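Local coordinates for sensor protein (Shewanella sp. W3-18-1, PDB 3MYF) that probably takes part in phosphorelay signalling as the histidine-containing phosphotransfer (Hpt) domain of a hybrid sensor histidine kinase, at residues K27-L30 and D31-P34; L74-E77 and I78-L82. All blocks are in the same frame, centred on the assembly; numbering follows the deposited sequence. Where two conformers were deposited one is given.

Overall arrangement
Contact 1 (27-34) and contact 2 (74-82) each lie within one helix, 19-46 and 69-83, on opposite sides of the chain's centre. Their centres lie 20 Å apart and their nearest atoms about 8 Å, so they do not touch. Both pack against helices 49-63 and 92-116, and Leu-59 meets Leu-29 of contact 1 and Cys-75 of contact 2. Contact 1 is only partly buried and also faces the second subunit; its bonding includes i to i+3 bonds just before a proline that kinks the helix. Contact 2 is more buried, keeps regular i to i+4 bonds, and has a glutamate hydrogen-bonded to one histidine of helix 49-63 and touching another.

Contact 1. Residues K27-L30 and D31-P34; sequences KMLL and DSLP
Leu-29 O is gripped twice by Ser-32: OG bonds to it at 2.7 Å, and the backbone N of Ser-32 adds a weak bond to the same oxygen. The hydroxyl reaches back one turn because its OG sits between the backbone N and the carbonyl carbon (chi1 75°), which places it beside the Leu-29 carbonyl; the donor lies tilted 23° from the plane of that carbonyl. Ser-32 N also bonds to Met-28 O at 3.3 Å, dividing itself between an i-4 and an i-3 acceptor. One residue earlier the helix is still regular, with Asp-31 N to Lys-27 O at 3.0 Å in a nearly straight bond. Leu-33 N bonds to Leu-30 O at 3.3 Å, coming from above the carbonyl plane and not along a lone pair. Pro-34 has no N-H to offer that oxygen and instead sets its CD 3.3 Å from Leu-30 O. The apolar side is carried by Leu-29 and Leu-33, whose side chains run obliquely past one another, Leu-29 CG lying 4.1 Å from Leu-33 CD1. Leu-29 continues onto Leu-59 and Ala-62 of helix 49-63, while Leu-30 and Leu-33 meet helix 92-116. Met-28, a selenomethionine modelled in two conformers, points away from the following turn and, in the conformer given, packs on Met-25 of the second subunit; Asp-31 has a long, weak ion pair with Lys-58 of that subunit. The pattern is that of a proline kink in a bundle helix, with a serine hydroxyl bonded back to a carbonyl of the preceding turn, here in the long helix 19-46 of the Hpt four-helix bundle.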
ATOM      1  N   LYS A  27      -3.799   3.215   6.119  1.00 39.29           N
ATOM      2  CA  LYS A  27      -2.346   3.409   6.290  1.00 38.92           C
ATOM      3  C   LYS A  27      -1.599   3.116   4.977  1.00 38.97           C
ATOM      4  O   LYS A  27      -0.742   3.904   4.565  1.00 40.33           O
ATOM      5  CB  LYS A  27      -1.786   2.557   7.431  1.00 39.65           C
ATOM      6  CG  LYS A  27      -2.004   3.118   8.841  1.00 43.36           C
ATOM      7  CD  LYS A  27      -1.586   2.132   9.914  1.00 46.93           C
ATOM      8  CE  LYS A  27      -1.783   2.718  11.326  1.00 53.78           C
ATOM      9  NZ  LYS A  27      -1.506   1.737  12.411  1.00 63.02           N
HETATM   10  N   MSE A  28      -1.951   2.001   4.332  1.00 40.37           N
HETATM   11  CA  MSE A  28      -1.278   1.562   3.109  0.50 44.56           C
HETATM   12  C   MSE A  28      -1.550   2.530   1.967  1.00 47.84           C
HETATM   13  O   MSE A  28      -0.660   2.827   1.178  1.00 51.05           O
HETATM   14  CB  MSE A  28      -1.697   0.140   2.718  0.50 48.60           C
HETATM   15  CG  MSE A  28      -1.363  -0.943   3.755  0.50 48.16           C
HETATM   16 SE   MSE A  28      -1.575  -2.745   3.043  0.50 59.23          SE
HETATM   17  CE  MSE A  28      -1.925  -3.747   4.654  0.50 58.06           C
ATOM     18  N   LEU A  29      -2.788   3.020   1.885  1.00 26.14           N
ATOM     19  CA  LEU A  29      -3.134   4.007   0.865  1.00 26.92           C
ATOM     20  C   LEU A  29      -2.316   5.289   1.055  1.00 27.18           C
ATOM     21  O   LEU A  29      -1.687   5.759   0.110  1.00 27.57           O
ATOM     22  CB  LEU A  29      -4.635   4.308   0.892  1.00 26.58           C
ATOM     23  CG  LEU A  29      -5.173   5.366  -0.070  1.00 28.50           C
ATOM     24  CD1 LEU A  29      -5.001   4.831  -1.495  1.00 28.97           C
ATOM     25  CD2 LEU A  29      -6.615   5.658   0.195  1.00 27.54           C
ATOM     26  N   LEU A  30      -2.303   5.821   2.274  1.00 29.21           N
ATOM     27  CA  LEU A  30      -1.591   7.052   2.592  1.00 29.95           C
ATOM     28  C   LEU A  30      -0.092   6.959   2.284  1.00 31.15           C
ATOM     29  O   LEU A  30       0.482   7.883   1.711  1.00 31.53           O
ATOM     30  CB  LEU A  30      -1.829   7.477   4.052  1.00 32.36           C
ATOM     31  CG  LEU A  30      -1.080   8.728   4.545  1.00 33.41           C
ATOM     32  CD1 LEU A  30      -1.550   9.963   3.806  1.00 32.78           C
ATOM     33  CD2 LEU A  30      -1.205   8.929   6.094  1.00 35.06           C
ATOM     34  N   ASP A  31       0.549   5.853   2.671  1.00 32.43           N
ATOM     35  CA  ASP A  31       1.965   5.678   2.388  1.00 34.18           C
ATOM     36  C   ASP A  31       2.229   5.757   0.876  1.00 33.06           C
ATOM     37  O   ASP A  31       3.236   6.316   0.453  1.00 33.22           O
ATOM     38  CB  ASP A  31       2.488   4.345   2.944  1.00 35.97           C
ATOM     39  CG  ASP A  31       4.014   4.233   2.875  1.00 40.84           C
ATOM     40  OD1 ASP A  31       4.711   5.182   3.306  1.00 43.09           O
ATOM     41  OD2 ASP A  31       4.529   3.179   2.422  1.00 43.64           O
ATOM     42  N   SER A  32       1.306   5.218   0.088  1.00 31.91           N
ATOM     43  CA  SER A  32       1.478   5.093  -1.369  1.00 32.03           C
ATOM     44  C   SER A  32       1.078   6.359  -2.143  1.00 30.54           C
ATOM     45  O   SER A  32       1.458   6.526  -3.291  1.00 30.71           O
ATOM     46  CB  SER A  32       0.653   3.916  -1.886  1.00 32.43           C
ATOM     47  OG  SER A  32      -0.729   4.261  -1.921  1.00 33.72           O
ATOM     48  N   LEU A  33       0.323   7.253  -1.513  1.00 29.42           N
ATOM     49  CA  LEU A  33      -0.240   8.395  -2.250  1.00 29.04           C
ATOM     50  C   LEU A  33       0.783   9.435  -2.770  1.00 29.30           C
ATOM     51  O   LEU A  33       0.619   9.924  -3.885  1.00 29.33           O
ATOM     52  CB  LEU A  33      -1.374   9.065  -1.465  1.00 28.41           C
ATOM     53  CG  LEU A  33      -2.757   8.431  -1.608  1.00 28.79           C
ATOM     54  CD1 LEU A  33      -3.752   9.128  -0.677  1.00 28.77           C
ATOM     55  CD2 LEU A  33      -3.227   8.531  -3.056  1.00 27.28           C
ATOM     56  N   PRO A  34       1.832   9.780  -1.985  1.00 30.83           N
ATOM     57  CA  PRO A  34       2.717  10.791  -2.572  1.00 31.85           C
ATOM     58  C   PRO A  34       3.377  10.336  -3.893  1.00 31.95           C
ATOM     59  O   PRO A  34       3.439  11.141  -4.838  1.00 30.94           O
ATOM     60  CB  PRO A  34       3.730  11.060  -1.455  1.00 34.66           C
ATOM     61  CG  PRO A  34       2.926  10.780  -0.202  1.00 34.31           C
ATOM     62  CD  PRO A  34       2.167   9.546  -0.565  1.00 32.34           C
TER

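Contact 2. Residues L74-E77 and I78-L82; sequences LCQE and IESAL
Ile-78 packs closely against the carbonyl oxygen of Leu-74, with CG1 3.2 Å from Leu-74 O, the same oxygen that takes the backbone bond of Ile-78 N at 3.0 Å. Its CG1 lies anti to the carbonyl carbon (chi1 -66°), which lets the branch run back along the preceding turn, with CD1 following at 3.4 Å from Leu-74 O. Beyond these atoms Ile-78 meets Glu-94 and Leu-98 of helix 92-116. Cys-75 and Glu-79, joined by the 2.8 Å bond from Glu-79 N to Cys-75 O, face helix 49-63. This is one wall of the four-helix bundle of the Hpt fold: Glu-79 OE1 is hydrogen-bonded to His-60 ND1, and its side chain touches His-57, which begins a His-Lys-Leu-His-Gly sequence resembling the Hpt motif whose first histidine is phosphorylated, so His-57 is probably the phosphoacceptor. The solvent side is more open around the Gln-76 side chain. Gln-76 O accepts two bonds from Ser-80, from opposite faces of its carbonyl plane: N at 3.0 Å and OG at 2.8 Å, the latter for one of two deposited conformers of the serine. The exposed Gln-76 side chain bends at chi2 (-77°), leaving NE2 near the hydroxyl of that conformer at an angle too poor for a hydrogen bond. Glu-77, beside Glu-94 of helix 92-116, pairs with Arg-73 in a salt bridge.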
ATOM      1  N   LEU A  74     -13.592   8.802 -10.177  1.00 25.56           N
ATOM      2  CA  LEU A  74     -12.631   9.427 -11.100  1.00 26.26           C
ATOM      3  C   LEU A  74     -11.687   8.382 -11.678  1.00 26.89           C
ATOM      4  O   LEU A  74     -11.429   8.387 -12.899  1.00 28.08           O
ATOM      5  CB  LEU A  74     -11.877  10.575 -10.410  1.00 25.92           C
ATOM      6  CG  LEU A  74     -12.746  11.838 -10.131  1.00 28.15           C
ATOM      7  CD1 LEU A  74     -11.962  12.859  -9.342  1.00 29.09           C
ATOM      8  CD2 LEU A  74     -13.306  12.511 -11.402  1.00 30.37           C
ATOM      9  N   CYS A  75     -11.204   7.466 -10.831  1.00 26.03           N
ATOM     10  CA  CYS A  75     -10.332   6.374 -11.309  1.00 28.07           C
ATOM     11  C   CYS A  75     -11.068   5.469 -12.293  1.00 28.75           C
ATOM     12  O   CYS A  75     -10.490   5.054 -13.289  1.00 29.35           O
ATOM     13  CB  CYS A  75      -9.738   5.553 -10.161  1.00 29.02           C
ATOM     14  SG  CYS A  75      -8.452   6.414  -9.252  1.00 31.41           S
ATOM     15  N   GLN A  76     -12.345   5.194 -12.026  1.00 28.35           N
ATOM     16  CA  GLN A  76     -13.147   4.379 -12.937  1.00 30.25           C
ATOM     17  C   GLN A  76     -13.269   5.035 -14.332  1.00 29.45           C
ATOM     18  O   GLN A  76     -13.029   4.365 -15.334  1.00 30.67           O
ATOM     19  CB  GLN A  76     -14.532   4.080 -12.349  1.00 30.31           C
ATOM     20  CG  GLN A  76     -15.301   2.951 -13.042  1.00 36.11           C
ATOM     21  CD  GLN A  76     -15.940   3.355 -14.368  1.00 37.98           C
ATOM     22  OE1 GLN A  76     -16.367   4.507 -14.563  1.00 36.15           O
ATOM     23  NE2 GLN A  76     -16.024   2.393 -15.292  1.00 42.04           N
ATOM     24  N   GLU A  77     -13.647   6.318 -14.377  1.00 32.36           N
ATOM     25  CA  GLU A  77     -13.814   7.053 -15.653  1.00 32.53           C
ATOM     26  C   GLU A  77     -12.489   7.100 -16.424  1.00 30.92           C
ATOM     27  O   GLU A  77     -12.446   6.844 -17.643  1.00 30.68           O
ATOM     28  CB  GLU A  77     -14.252   8.495 -15.394  1.00 35.31           C
ATOM     29  CG  GLU A  77     -15.614   8.721 -14.748  1.00 39.72           C
ATOM     30  CD  GLU A  77     -15.752  10.151 -14.231  1.00 44.91           C
ATOM     31  OE1 GLU A  77     -16.830  10.490 -13.710  1.00 49.30           O
ATOM     32  OE2 GLU A  77     -14.766  10.937 -14.331  1.00 47.13           O
ATOM     33  N   ILE A  78     -11.416   7.420 -15.702  1.00 29.07           N
ATOM     34  CA  ILE A  78     -10.091   7.578 -16.304  1.00 29.29           C
ATOM     35  C   ILE A  78      -9.579   6.229 -16.814  1.00 28.52           C
ATOM     36  O   ILE A  78      -9.207   6.115 -17.992  1.00 28.91           O
ATOM     37  CB  ILE A  78      -9.070   8.261 -15.341  1.00 28.78           C
ATOM     38  CG1 ILE A  78      -9.491   9.717 -15.061  1.00 30.59           C
ATOM     39  CG2 ILE A  78      -7.666   8.249 -15.956  1.00 30.35           C
ATOM     40  CD1 ILE A  78      -8.828  10.381 -13.839  1.00 31.77           C
ATOM     41  N   GLU A  79      -9.579   5.212 -15.947  1.00 28.69           N
ATOM     42  CA  GLU A  79      -9.156   3.870 -16.351  1.00 29.67           C
ATOM     43  C   GLU A  79      -9.928   3.339 -17.550  1.00 29.94           C
ATOM     44  O   GLU A  79      -9.305   2.891 -18.506  1.00 30.92           O
ATOM     45  CB  GLU A  79      -9.217   2.851 -15.203  1.00 30.71           C
ATOM     46  CG  GLU A  79      -8.696   1.466 -15.600  1.00 31.82           C
ATOM     47  CD  GLU A  79      -8.420   0.542 -14.434  1.00 33.68           C
ATOM     48  OE1 GLU A  79      -8.691   0.914 -13.269  1.00 32.78           O
ATOM     49  OE2 GLU A  79      -7.901  -0.562 -14.691  1.00 35.66           O
ATOM     50  N   SER A  80     -11.263   3.368 -17.501  1.00 30.33           N
ATOM     51  CA  SER A  80     -12.091   2.906 -18.621  0.50 31.45           C
ATOM     52  C   SER A  80     -11.712   3.641 -19.901  1.00 31.13           C
ATOM     53  O   SER A  80     -11.486   3.033 -20.936  1.00 32.41           O
ATOM     54  CB  SER A  80     -13.593   3.104 -18.334  0.50 32.29           C
ATOM     55  OG  SER A  80     -13.985   2.423 -17.160  0.50 33.45           O
ATOM     56  N   ALA A  81     -11.636   4.971 -19.824  1.00 31.34           N
ATOM     57  CA  ALA A  81     -11.242   5.777 -21.001  1.00 31.32           C
ATOM     58  C   ALA A  81      -9.852   5.410 -21.561  1.00 31.73           C
ATOM     59  O   ALA A  81      -9.690   5.227 -22.768  1.00 32.98           O
ATOM     60  CB  ALA A  81     -11.336   7.279 -20.693  1.00 32.54           C
ATOM     61  N   LEU A  82      -8.858   5.268 -20.694  1.00 31.19           N
ATOM     62  CA  LEU A  82      -7.508   4.866 -21.129  1.00 32.70           C
ATOM     63  C   LEU A  82      -7.523   3.493 -21.786  1.00 34.18           C
ATOM     64  O   LEU A  82      -6.786   3.250 -22.743  1.00 35.55           O
ATOM     65  CB  LEU A  82      -6.520   4.881 -19.962  1.00 32.36           C
ATOM     66  CG  LEU A  82      -6.120   6.259 -19.436  1.00 32.40           C
ATOM     67  CD1 LEU A  82      -5.379   6.098 -18.100  1.00 29.95           C
ATOM     68  CD2 LEU A  82      -5.262   7.012 -20.476  1.00 31.61           C
TER